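Local coordinates for protein putative malic enzyme ((S)-malate:NAD+ oxidoreductase (decarboxylating)) (PDB 2A9F) that probably catalyses the NAD-dependent oxidative decarboxylation of (S)-malate, as a malic enzyme that uses a divalent metal ion, at residues M89-G94 and L136-A141; S277-A280 and V284-A287; A45-A50 and Y59-K64; T204-A209 and E343-A348; K350-L355 and E373-I378. All blocks are in the same frame, centred on the assembly; numbering follows the deposited sequence.

Contact 1 (M89-G94 and L136-A141); sequences MPVMEG and LEDISA. With MG (magnesium ion), chain C.
Asp-138 OD2 accepts a hydrogen bond from Leu-78 N and has two methyl groups of helix 85-102 against it, Met-92 CE at 3.3 Å and Val-91 CG1 at 3.7 Å. The other oxygen of the carboxylate, OD1 of Asp-138, binds a magnesium ion at 2.0 Å. One oxygen is thus held by the metal and the other by a backbone amide with a methyl wall beside it, which should fix the rotation of the group. Glu-137 adds OE2 as a second ligand, 2.0 Å from the magnesium. Its CG stands anti to the backbone N (chi1 -172°), and the bend at the next bond (chi2 80°) swings the carboxylate to the ion. The backbone at Asp-138 is left-handed helical (phi 46°), and both consecutive side chains start toward the helix. Met-92, bent at chi2 and chi3, lays SD 3.7 Å from Glu-137 CG, so a thioether lines the apolar flank of the metal ligands. Waters 1 and 2 and Asp-163 are further ligands of the magnesium; Lys-95, the predicted proton acceptor, makes a long, weak ion pair with Glu-137 OE1. The site lies where the loop leaving strand 133-136 meets helix 85-102, whose Met-92 also rests on strands 67-72 and 106-111, while Leu-136 and Ile-139 pack on helix 143-154.

Contact 2 (S277-A280 and V284-A287); sequences SKMA and VIFA
Met-279 reaches from a loop to Val-284 and Ile-285, at the start of a strand in the Rossmann-type NAD-binding domain. Strand 284-287 runs parallel to its neighbours 262-264 and 307-310, and the loop arrives there from helix 273-277, so the contact closes the short connection between a helix and the next strand. In that connection Ser-277 OG is hydrogen-bonded to Glu-274 O. Backbone bonds of Val-284 to Ile-261 and of Ile-285 to Gly-309 hold the strand between its two neighbours.

The CB of Met-279 is directed toward the strand, and the bond that follows CG is extended (chi2 -174°), carrying SD away from the loop backbone. CB and CG serve to span the distance, and the side chain meets the strand only from SD outward. The sulfur comes first, with SD 4.4 Å from Ile-285 CD1 in a loose apolar contact. Ile-285 contributes by its end, since its CG1 and CD1 extend toward the loop, bringing CD1 to the methionine sulfur. Val-284 instead directs its CB away from the loop and packs on helix 162-180, which Phe-286 also touches, while its carbonyl oxygen is the atom nearest the methionine methyl. The tip therefore meets the strand in two ways, with sulfur beside a branched side chain and a methyl near a carbonyl oxygen. It is a turn at the last torsion (chi3 69°) that brings the methyl round to the strand backbone, placing Met-279 CE 3.9 Å from Val-284 O.

Contact 3 (A45-A50 and Y59-K64); sequences ASVSSA and YDLTTK
Helices 45-53 and 58-61 are two short successive helices joined by a loop at the subunit interface, and Val-47, Ala-50 and Leu-61 pack against one another between them. Leu-61 CB lies 4.0 Å from Val-47 CG1, the branch of valine that stands anti to the backbone N (chi1 179°). Further out along the leucine, CD1 approaches both partners: it is 4.3 Å from Ala-50 CB and the same distance from Val-47 CG1, so this methyl sits across from two residues on one face of helix 45-53. The leucine and valine side chains meet at a slant, and the distances are those of ordinary apolar packing. Ile-51, from the same helix, also touches Leu-61.

Directly after Leu-61 the chain leaves the helix, and Thr-62 turns it in an ST turn: its OG1 accepts a hydrogen bond of 3.1 Å from Lys-64 N, with an N-H...O angle of 156°. The same hydroxyl is also bonded to Ala-58 O, so it ties the end of the helix to the 3-10 turn that follows. Beyond the turn, Lys-64 runs over Tyr-59, with CD 4.2 Å above the ring plane and over its centre. An almost fully extended chain as far as CE carries the ammonium to the carbonyl oxygens of Pro-129 and Phe-131.

The second subunit packs against the same helices. Val-47 packs on Leu-12 of the second subunit, Ser-48 OG is hydrogen-bonded to Ala-87 O there, and Thr-63 N to Glu-93 OE1.

Contact 4 (T204-A209 and E343-A348); sequences TRKLLA and EMQIAA
The carboxamide of Gln-345 is the flat group that meets Lys-206, and it does so through the oxygen at its edge. Lys-206 CE comes within 3.0 Å of Gln-345 OE1, approaching the oxygen obliquely, from above the amide plane. The lysine nitrogen is farther off, with NZ 3.8 Å from Gln-345 OE1; the bend at the last torsion (chi4 54°) directs NZ away from the oxygen. The contact is therefore of a methylene with a carbonyl oxygen, and it is unusually tight. At the other end of the amide, NE2 is hydrogen-bonded to Thr-341 O, one turn earlier, consistent with the amide being placed this way round. His-165 of helix 162-180 touches both Lys-206 and Gln-345.

Lys-206 belongs to helix 198-210, which follows what is probably the glycine-rich loop of a Rossmann-type domain, and Gln-345 to helix 342-354 near the end of the chain. The two segments cross steeply, at -77°, with axes 10.2 Å apart. Beside the polar pair lies an apolar one: Ile-346 extends CD1 onto the neighbouring helix, 3.6 Å from Ala-209 C and 3.8 Å from Ala-209 CB. The same methyl is 3.8 Å from Lys-206 O, so it rests on the backbone between successive turns, with the small side chain of Ala-209 at its flank. With CG1 anti to the carbonyl carbon and chi2 at 178°, the isoleucine is stretched straight toward that spot. On its far side helix 342-354 carries Ala-347 and Ala-348, which pack on helix 373-379.

Contact 5 (K350-L355 and E373-I378); sequences KGIASL and EGVAEI
Ile-378 lies directly against the backbone of Gly-351, with CG1 of the isoleucine only 3.2 Å from CA of the glycine. CD1 of Ile-378 follows at 3.9 Å from the same CA, so the longer branch of the isoleucine rests on the helix surface where there is no side chain. Its first torsion is turned well off a staggered position (chi1 -31°), which suggests some strain in fitting the branch there. One turn earlier, Val-375 has its CA 4.7 Å from Gly-351 CA, a very close approach of two helical backbones. Its CG2 then meets Ile-352 CG1 at 3.6 Å. These two side chains point the same way and pack side by side next to the glycine contact.

Around this first shell, helix 342-354 is steadied by its own bonds: Ser-354 N reaches Lys-350 O at 2.7 Å, and the serine hydroxyl adds a weak bond to the same carbonyl. Within helix 373-379, Gly-374 O accepts from Ile-378 N. Further out, Ile-352 touches Leu-323 and Asn-365 in loops, and Ala-173 of helix 162-180, while Leu-355 borders Phe-371 and Asn-365, at the loop that joins the two helices. Ile-352 is also about 9 Å, side chain to side chain, from Asn-320, which is predicted to bind malate.

Between the segments the interaction is wholly apolar and without directional bonds; its closeness therefore depends on shape, with the bare glycine backbone on one helix receiving the isoleucine of the other.

From the N terminus, contact 3 closes first, a short loop between two small helices at the subunit interface. Contact 1 follows and joins a helix to the loop after strand 133-136 round the metal; it too touches the second subunit. Contact 4 then spans the body of the NAD-binding region, from 204-209 to 343-348, and contact 2 is nested inside its loop, where a helix-to-strand loop meets an inner strand of the sheet. Contact 5 closes last, joining helices 342-354 and 373-379 across the loop between them; no two contacts cross. Contacts 4 and 5 touch through Ala-348 and Val-375; contacts 1 and 4 lie on opposite sides of the chain's centre, their centres about 24 Å apart.

Contact 1 (M89-G94 and L136-A141)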
# COMPACT_ATOMS: atom_id res chain seq x y z
N MET A 89 8.31 -9.62 -3.49
CA MET A 89 6.87 -9.44 -3.63
C MET A 89 6.02 -10.72 -3.56
O MET A 89 5.04 -10.77 -2.82
CB MET A 89 6.57 -8.64 -4.91
CG MET A 89 5.29 -7.80 -4.85
SD MET A 89 5.29 -6.31 -3.82
CE MET A 89 5.67 -6.91 -2.30
N PRO A 90 6.40 -11.78 -4.31
CA PRO A 90 5.62 -13.03 -4.27
C PRO A 90 5.41 -13.51 -2.83
O PRO A 90 4.33 -13.99 -2.49
CB PRO A 90 6.49 -14.01 -5.07
CG PRO A 90 7.14 -13.13 -6.04
CD PRO A 90 7.54 -11.92 -5.23
N VAL A 91 6.44 -13.36 -2.00
CA VAL A 91 6.35 -13.78 -0.61
C VAL A 91 5.52 -12.83 0.25
O VAL A 91 4.75 -13.26 1.11
CB VAL A 91 7.76 -13.93 0.00
CG1 VAL A 91 7.66 -14.27 1.48
CG2 VAL A 91 8.53 -15.00 -0.73
N MET A 92 5.67 -11.53 0.03
CA MET A 92 4.91 -10.56 0.82
C MET A 92 3.42 -10.61 0.45
O MET A 92 2.55 -10.43 1.29
CB MET A 92 5.49 -9.16 0.59
CG MET A 92 7.01 -9.09 0.86
SD MET A 92 7.42 -9.70 2.50
CE MET A 92 8.43 -11.06 2.11
N GLU A 93 3.11 -10.86 -0.81
CA GLU A 93 1.70 -10.91 -1.11
C GLU A 93 1.14 -12.27 -0.71
O GLU A 93 -0.06 -12.42 -0.46
CB GLU A 93 1.43 -10.55 -2.58
CG GLU A 93 2.12 -11.36 -3.62
CD GLU A 93 2.02 -10.68 -4.99
OE1 GLU A 93 2.65 -9.61 -5.18
OE2 GLU A 93 1.30 -11.21 -5.87
N GLY A 94 2.01 -13.27 -0.61
CA GLY A 94 1.56 -14.58 -0.18
C GLY A 94 1.22 -14.43 1.29
O GLY A 94 0.20 -14.89 1.79
N LEU A 136 6.63 -5.97 9.63
CA LEU A 136 7.94 -6.00 8.99
C LEU A 136 8.26 -7.46 8.67
O LEU A 136 8.10 -8.33 9.52
CB LEU A 136 9.00 -5.41 9.92
CG LEU A 136 8.90 -3.89 10.06
CD1 LEU A 136 9.85 -3.40 11.14
CD2 LEU A 136 9.20 -3.24 8.72
N GLU A 137 8.72 -7.72 7.45
CA GLU A 137 9.01 -9.09 7.04
C GLU A 137 10.30 -9.29 6.26
O GLU A 137 10.68 -8.48 5.42
CB GLU A 137 7.84 -9.63 6.20
CG GLU A 137 7.93 -11.11 5.86
CD GLU A 137 7.49 -12.01 7.01
OE1 GLU A 137 6.53 -11.64 7.73
OE2 GLU A 137 8.09 -13.10 7.18
N ASP A 138 10.95 -10.39 6.55
CA ASP A 138 12.17 -10.77 5.89
C ASP A 138 13.26 -9.71 5.72
O ASP A 138 13.91 -9.67 4.68
CB ASP A 138 11.84 -11.39 4.53
CG ASP A 138 10.99 -12.65 4.65
OD1 ASP A 138 10.76 -13.13 5.79
OD2 ASP A 138 10.55 -13.16 3.59
N ILE A 139 13.45 -8.84 6.70
CA ILE A 139 14.54 -7.88 6.57
C ILE A 139 15.70 -8.43 7.42
O ILE A 139 15.50 -8.84 8.57
CB ILE A 139 14.13 -6.43 7.00
CG1 ILE A 139 14.71 -6.09 8.37
CG2 ILE A 139 12.63 -6.26 7.00
CD1 ILE A 139 14.49 -4.65 8.77
N SER A 140 16.89 -8.46 6.85
CA SER A 140 18.06 -9.00 7.54
C SER A 140 18.55 -8.32 8.82
O SER A 140 18.42 -7.10 9.02
CB SER A 140 19.23 -9.10 6.57
OG SER A 140 19.61 -7.81 6.11
N ALA A 141 19.14 -9.14 9.69
CA ALA A 141 19.71 -8.69 10.95
C ALA A 141 21.10 -8.16 10.63
O ALA A 141 21.72 -8.60 9.66
CB ALA A 141 19.81 -9.85 11.92
MG MG C . 9.52 -14.38 6.78
O HOH W 1 8.95 -14.75 4.91
O HOH W 2 11.14 -15.82 6.91

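Contact 2 (S277-A280 and V284-A287)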
# COMPACT_ATOMS: atom_id res chain seq x y z
N SER A 277 21.24 -37.15 27.10
CA SER A 277 21.24 -38.16 28.14
C SER A 277 21.31 -37.51 29.52
O SER A 277 20.58 -37.90 30.42
CB SER A 277 22.45 -39.09 27.94
OG SER A 277 22.58 -39.47 26.57
N LYS A 278 22.18 -36.52 29.67
CA LYS A 278 22.36 -35.82 30.94
C LYS A 278 21.34 -34.73 31.28
O LYS A 278 21.47 -34.06 32.30
CB LYS A 278 23.77 -35.21 31.03
CG LYS A 278 24.92 -36.21 31.27
CD LYS A 278 25.69 -36.52 29.99
CE LYS A 278 26.97 -37.32 30.27
NZ LYS A 278 26.69 -38.69 30.79
N MET A 279 20.33 -34.54 30.43
CA MET A 279 19.30 -33.53 30.70
C MET A 279 18.33 -34.08 31.75
O MET A 279 18.49 -35.20 32.21
CB MET A 279 18.51 -33.20 29.43
CG MET A 279 19.27 -32.39 28.38
SD MET A 279 18.20 -31.89 27.00
CE MET A 279 17.16 -30.71 27.81
N ALA A 280 17.34 -33.28 32.14
CA ALA A 280 16.37 -33.72 33.13
C ALA A 280 15.64 -34.98 32.65
O ALA A 280 16.02 -35.58 31.63
CB ALA A 280 15.38 -32.60 33.43
N VAL A 284 12.54 -31.76 26.86
CA VAL A 284 11.89 -31.18 25.69
C VAL A 284 13.04 -30.50 24.93
O VAL A 284 14.07 -30.20 25.52
CB VAL A 284 10.83 -30.13 26.10
CG1 VAL A 284 10.16 -29.56 24.86
CG2 VAL A 284 9.80 -30.76 27.01
N ILE A 285 12.85 -30.27 23.64
CA ILE A 285 13.87 -29.65 22.80
C ILE A 285 13.27 -28.88 21.63
O ILE A 285 12.47 -29.42 20.87
CB ILE A 285 14.83 -30.73 22.24
CG1 ILE A 285 15.75 -31.24 23.36
CG2 ILE A 285 15.60 -30.18 21.05
CD1 ILE A 285 16.71 -32.32 22.92
N PHE A 286 13.66 -27.62 21.48
CA PHE A 286 13.15 -26.81 20.38
C PHE A 286 14.28 -26.27 19.53
O PHE A 286 14.79 -25.19 19.77
CB PHE A 286 12.28 -25.67 20.92
CG PHE A 286 10.98 -26.14 21.47
CD1 PHE A 286 10.00 -26.66 20.64
CD2 PHE A 286 10.76 -26.15 22.84
CE1 PHE A 286 8.82 -27.19 21.16
CE2 PHE A 286 9.58 -26.68 23.37
CZ PHE A 286 8.61 -27.20 22.53
N ALA A 287 14.68 -27.05 18.54
CA ALA A 287 15.76 -26.65 17.66
C ALA A 287 15.16 -25.83 16.53
O ALA A 287 14.77 -26.38 15.49
CB ALA A 287 16.46 -27.86 17.11

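Contact 3 (A45-A50 and Y59-K64)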
# COMPACT_ATOMS: atom_id res chain seq x y z
N ALA A 45 -16.45 14.34 0.19
CA ALA A 45 -15.84 15.51 0.80
C ALA A 45 -16.18 15.66 2.29
O ALA A 45 -15.41 16.25 3.06
CB ALA A 45 -16.25 16.76 0.06
N SER A 46 -17.33 15.13 2.68
CA SER A 46 -17.79 15.22 4.07
C SER A 46 -17.22 14.13 4.96
O SER A 46 -17.26 14.23 6.18
CB SER A 46 -19.32 15.19 4.12
OG SER A 46 -19.80 14.04 3.48
N VAL A 47 -16.70 13.07 4.34
CA VAL A 47 -16.08 11.99 5.10
C VAL A 47 -14.71 12.52 5.48
O VAL A 47 -14.22 12.29 6.59
CB VAL A 47 -15.89 10.76 4.25
CG1 VAL A 47 -15.21 9.67 5.09
CG2 VAL A 47 -17.21 10.30 3.72
N SER A 48 -14.10 13.24 4.55
CA SER A 48 -12.81 13.84 4.79
C SER A 48 -12.96 14.85 5.91
O SER A 48 -12.17 14.86 6.85
CB SER A 48 -12.30 14.56 3.54
OG SER A 48 -11.62 13.68 2.68
N SER A 49 -13.99 15.69 5.80
CA SER A 49 -14.26 16.74 6.78
C SER A 49 -14.42 16.27 8.21
O SER A 49 -13.85 16.87 9.13
CB SER A 49 -15.49 17.54 6.36
OG SER A 49 -15.15 18.61 5.51
N ALA A 50 -15.19 15.22 8.43
CA ALA A 50 -15.38 14.72 9.79
C ALA A 50 -14.03 14.34 10.38
O ALA A 50 -13.75 14.67 11.53
CB ALA A 50 -16.33 13.51 9.81
N TYR A 59 -10.27 5.56 12.12
CA TYR A 59 -10.50 4.14 12.38
C TYR A 59 -11.91 3.66 12.07
O TYR A 59 -12.13 2.47 11.92
CB TYR A 59 -10.18 3.78 13.83
CG TYR A 59 -8.73 3.39 14.06
CD1 TYR A 59 -7.81 4.28 14.63
CD2 TYR A 59 -8.27 2.13 13.69
CE1 TYR A 59 -6.48 3.93 14.82
CE2 TYR A 59 -6.95 1.77 13.86
CZ TYR A 59 -6.06 2.67 14.43
OH TYR A 59 -4.75 2.29 14.58
N ASP A 60 -12.86 4.57 11.97
CA ASP A 60 -14.24 4.19 11.68
C ASP A 60 -14.62 4.39 10.23
O ASP A 60 -15.42 3.63 9.68
CB ASP A 60 -15.21 5.02 12.53
CG ASP A 60 -14.83 5.05 13.98
OD1 ASP A 60 -15.72 4.79 14.82
OD2 ASP A 60 -13.66 5.35 14.29
N LEU A 61 -14.05 5.41 9.60
CA LEU A 61 -14.39 5.77 8.23
C LEU A 61 -13.40 5.43 7.11
O LEU A 61 -13.69 5.70 5.95
CB LEU A 61 -14.72 7.27 8.20
CG LEU A 61 -15.68 7.76 9.31
CD1 LEU A 61 -15.75 9.27 9.33
CD2 LEU A 61 -17.06 7.17 9.12
N THR A 62 -12.25 4.85 7.43
CA THR A 62 -11.29 4.51 6.38
C THR A 62 -10.84 3.07 6.53
O THR A 62 -11.16 2.42 7.52
CB THR A 62 -10.04 5.41 6.42
OG1 THR A 62 -9.16 4.97 7.45
CG2 THR A 62 -10.45 6.86 6.70
N THR A 63 -10.09 2.57 5.55
CA THR A 63 -9.63 1.20 5.64
C THR A 63 -8.52 1.00 6.64
O THR A 63 -8.06 -0.10 6.84
CB THR A 63 -9.20 0.64 4.27
OG1 THR A 63 -8.21 1.49 3.68
CG2 THR A 63 -10.39 0.50 3.37
N LYS A 64 -8.09 2.08 7.27
CA LYS A 64 -7.04 1.98 8.29
C LYS A 64 -7.53 1.01 9.38
O LYS A 64 -6.74 0.40 10.11
CB LYS A 64 -6.78 3.36 8.91
CG LYS A 64 -5.69 3.38 9.98
CD LYS A 64 -5.64 4.73 10.67
CE LYS A 64 -4.50 4.82 11.67
NZ LYS A 64 -3.15 4.77 11.00

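Contact 4 (T204-A209 and E343-A348)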
# COMPACT_ATOMS: atom_id res chain seq x y z
N THR A 204 13.76 -14.96 26.06
CA THR A 204 14.08 -15.01 27.48
C THR A 204 13.21 -14.02 28.26
O THR A 204 12.63 -14.39 29.29
CB THR A 204 15.59 -14.73 27.73
OG1 THR A 204 16.37 -15.67 26.98
CG2 THR A 204 15.94 -14.88 29.21
N ARG A 205 13.10 -12.78 27.79
CA ARG A 205 12.26 -11.81 28.49
C ARG A 205 10.84 -12.35 28.54
O ARG A 205 10.18 -12.31 29.58
CB ARG A 205 12.25 -10.45 27.80
CG ARG A 205 13.44 -9.56 28.10
CD ARG A 205 14.71 -10.24 27.68
NE ARG A 205 15.85 -9.33 27.69
CZ ARG A 205 16.06 -8.39 26.77
NH1 ARG A 205 15.20 -8.23 25.76
NH2 ARG A 205 17.13 -7.61 26.86
N LYS A 206 10.38 -12.86 27.40
CA LYS A 206 9.04 -13.41 27.32
C LYS A 206 8.87 -14.53 28.34
O LYS A 206 7.89 -14.52 29.09
CB LYS A 206 8.76 -13.93 25.91
CG LYS A 206 8.53 -12.81 24.91
CD LYS A 206 8.38 -13.34 23.50
CE LYS A 206 8.29 -12.19 22.52
NZ LYS A 206 9.46 -11.27 22.68
N LEU A 207 9.80 -15.48 28.36
CA LEU A 207 9.72 -16.57 29.33
C LEU A 207 9.58 -16.09 30.78
O LEU A 207 8.73 -16.57 31.53
CB LEU A 207 10.95 -17.45 29.24
CG LEU A 207 10.88 -18.62 28.28
CD1 LEU A 207 12.23 -19.31 28.25
CD2 LEU A 207 9.79 -19.59 28.73
N LEU A 208 10.40 -15.14 31.19
CA LEU A 208 10.32 -14.66 32.56
C LEU A 208 8.96 -14.02 32.80
O LEU A 208 8.35 -14.23 33.85
CB LEU A 208 11.46 -13.67 32.84
CG LEU A 208 12.83 -14.37 32.79
CD1 LEU A 208 13.92 -13.40 33.24
CD2 LEU A 208 12.80 -15.61 33.68
N ALA A 209 8.49 -13.26 31.81
CA ALA A 209 7.20 -12.60 31.87
C ALA A 209 6.07 -13.63 31.87
O ALA A 209 4.99 -13.38 32.41
CB ALA A 209 7.04 -11.66 30.68
N GLU A 343 2.66 -8.66 27.05
CA GLU A 343 1.62 -9.49 27.65
C GLU A 343 0.66 -9.95 26.55
O GLU A 343 0.14 -11.07 26.60
CB GLU A 343 0.85 -8.72 28.74
CG GLU A 343 0.95 -7.20 28.67
CD GLU A 343 2.24 -6.66 29.27
OE1 GLU A 343 2.55 -7.00 30.44
OE2 GLU A 343 2.94 -5.88 28.58
N MET A 344 0.44 -9.09 25.56
CA MET A 344 -0.41 -9.40 24.41
C MET A 344 0.15 -10.60 23.65
O MET A 344 -0.61 -11.45 23.17
CB MET A 344 -0.51 -8.19 23.46
CG MET A 344 -1.54 -7.13 23.88
SD MET A 344 -1.37 -5.56 23.02
CE MET A 344 -1.65 -6.05 21.35
N GLN A 345 1.47 -10.67 23.53
CA GLN A 345 2.12 -11.78 22.84
C GLN A 345 1.99 -13.09 23.60
O GLN A 345 1.85 -14.15 22.98
CB GLN A 345 3.58 -11.45 22.59
CG GLN A 345 3.77 -10.22 21.72
CD GLN A 345 5.21 -9.87 21.50
OE1 GLN A 345 6.04 -10.73 21.19
NE2 GLN A 345 5.52 -8.59 21.65
N ILE A 346 2.04 -13.03 24.94
CA ILE A 346 1.90 -14.25 25.74
C ILE A 346 0.44 -14.67 25.65
O ILE A 346 0.11 -15.86 25.60
CB ILE A 346 2.29 -14.03 27.24
CG1 ILE A 346 3.79 -13.72 27.35
CG2 ILE A 346 1.99 -15.28 28.07
CD1 ILE A 346 4.25 -13.44 28.77
N ALA A 347 -0.42 -13.66 25.62
CA ALA A 347 -1.86 -13.88 25.50
C ALA A 347 -2.05 -14.77 24.27
O ALA A 347 -2.74 -15.79 24.33
CB ALA A 347 -2.58 -12.56 25.32
N ALA A 348 -1.42 -14.38 23.17
CA ALA A 348 -1.51 -15.13 21.93
C ALA A 348 -1.04 -16.57 22.13
O ALA A 348 -1.63 -17.50 21.60
CB ALA A 348 -0.68 -14.46 20.84

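Contact 5 (K350-L355 and E373-I378)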
# COMPACT_ATOMS: atom_id res chain seq x y z
N LYS A 350 -1.12 -18.43 24.89
CA LYS A 350 -2.08 -19.25 25.63
C LYS A 350 -3.23 -19.65 24.71
O LYS A 350 -3.62 -20.81 24.67
CB LYS A 350 -2.61 -18.50 26.85
CG LYS A 350 -1.64 -18.47 28.03
CD LYS A 350 -2.12 -17.49 29.09
CE LYS A 350 -1.17 -17.47 30.29
NZ LYS A 350 -1.56 -16.44 31.29
N GLY A 351 -3.74 -18.66 23.96
CA GLY A 351 -4.82 -18.90 23.02
C GLY A 351 -4.42 -20.04 22.11
O GLY A 351 -5.14 -21.04 21.98
N ILE A 352 -3.26 -19.91 21.49
CA ILE A 352 -2.77 -20.96 20.62
C ILE A 352 -2.78 -22.27 21.41
O ILE A 352 -3.20 -23.31 20.91
CB ILE A 352 -1.33 -20.65 20.13
CG1 ILE A 352 -1.36 -19.51 19.12
CG2 ILE A 352 -0.69 -21.90 19.54
CD1 ILE A 352 -0.06 -19.38 18.34
N ALA A 353 -2.31 -22.20 22.65
CA ALA A 353 -2.25 -23.38 23.51
C ALA A 353 -3.62 -24.02 23.71
O ALA A 353 -3.75 -25.23 23.62
CB ALA A 353 -1.63 -23.03 24.88
N SER A 354 -4.63 -23.20 23.97
CA SER A 354 -6.00 -23.66 24.17
C SER A 354 -6.56 -24.57 23.06
O SER A 354 -7.50 -25.30 23.30
CB SER A 354 -6.94 -22.46 24.29
OG SER A 354 -6.70 -21.71 25.46
N LEU A 355 -5.98 -24.53 21.87
CA LEU A 355 -6.48 -25.33 20.76
C LEU A 355 -6.04 -26.79 20.70
O LEU A 355 -6.21 -27.46 19.68
CB LEU A 355 -6.14 -24.66 19.43
CG LEU A 355 -7.04 -23.51 18.97
CD1 LEU A 355 -6.88 -22.31 19.89
CD2 LEU A 355 -6.66 -23.14 17.55
N GLU A 373 -9.40 -16.81 15.66
CA GLU A 373 -10.38 -16.18 16.54
C GLU A 373 -9.95 -16.33 17.99
O GLU A 373 -9.96 -15.35 18.74
CB GLU A 373 -11.78 -16.80 16.35
CG GLU A 373 -12.01 -18.17 17.03
CD GLU A 373 -13.50 -18.54 17.16
OE1 GLU A 373 -13.81 -19.65 17.66
OE2 GLU A 373 -14.36 -17.72 16.75
N GLY A 374 -9.58 -17.55 18.38
CA GLY A 374 -9.14 -17.82 19.74
C GLY A 374 -8.00 -16.88 20.07
O GLY A 374 -8.05 -16.11 21.04
N VAL A 375 -6.97 -16.93 19.22
CA VAL A 375 -5.79 -16.09 19.39
C VAL A 375 -6.16 -14.63 19.53
O VAL A 375 -5.71 -13.98 20.46
CB VAL A 375 -4.84 -16.25 18.21
CG1 VAL A 375 -3.70 -15.26 18.32
CG2 VAL A 375 -4.31 -17.67 18.19
N ALA A 376 -6.98 -14.12 18.62
CA ALA A 376 -7.41 -12.73 18.69
C ALA A 376 -8.23 -12.47 19.95
O ALA A 376 -8.23 -11.36 20.49
CB ALA A 376 -8.22 -12.37 17.46
N GLU A 377 -8.95 -13.50 20.40
CA GLU A 377 -9.77 -13.37 21.60
C GLU A 377 -8.86 -13.08 22.77
O GLU A 377 -9.09 -12.14 23.53
CB GLU A 377 -10.57 -14.66 21.87
CG GLU A 377 -12.09 -14.51 21.75
CD GLU A 377 -12.86 -15.55 22.57
OE1 GLU A 377 -12.75 -15.53 23.82
OE2 GLU A 377 -13.58 -16.38 21.97
N ILE A 378 -7.80 -13.87 22.90
CA ILE A 378 -6.86 -13.70 24.00
C ILE A 378 -6.11 -12.39 23.90
O ILE A 378 -5.94 -11.71 24.91
CB ILE A 378 -5.83 -14.84 24.05
CG1 ILE A 378 -6.44 -16.15 23.54
CG2 ILE A 378 -5.37 -15.05 25.49
CD1 ILE A 378 -7.71 -16.57 24.26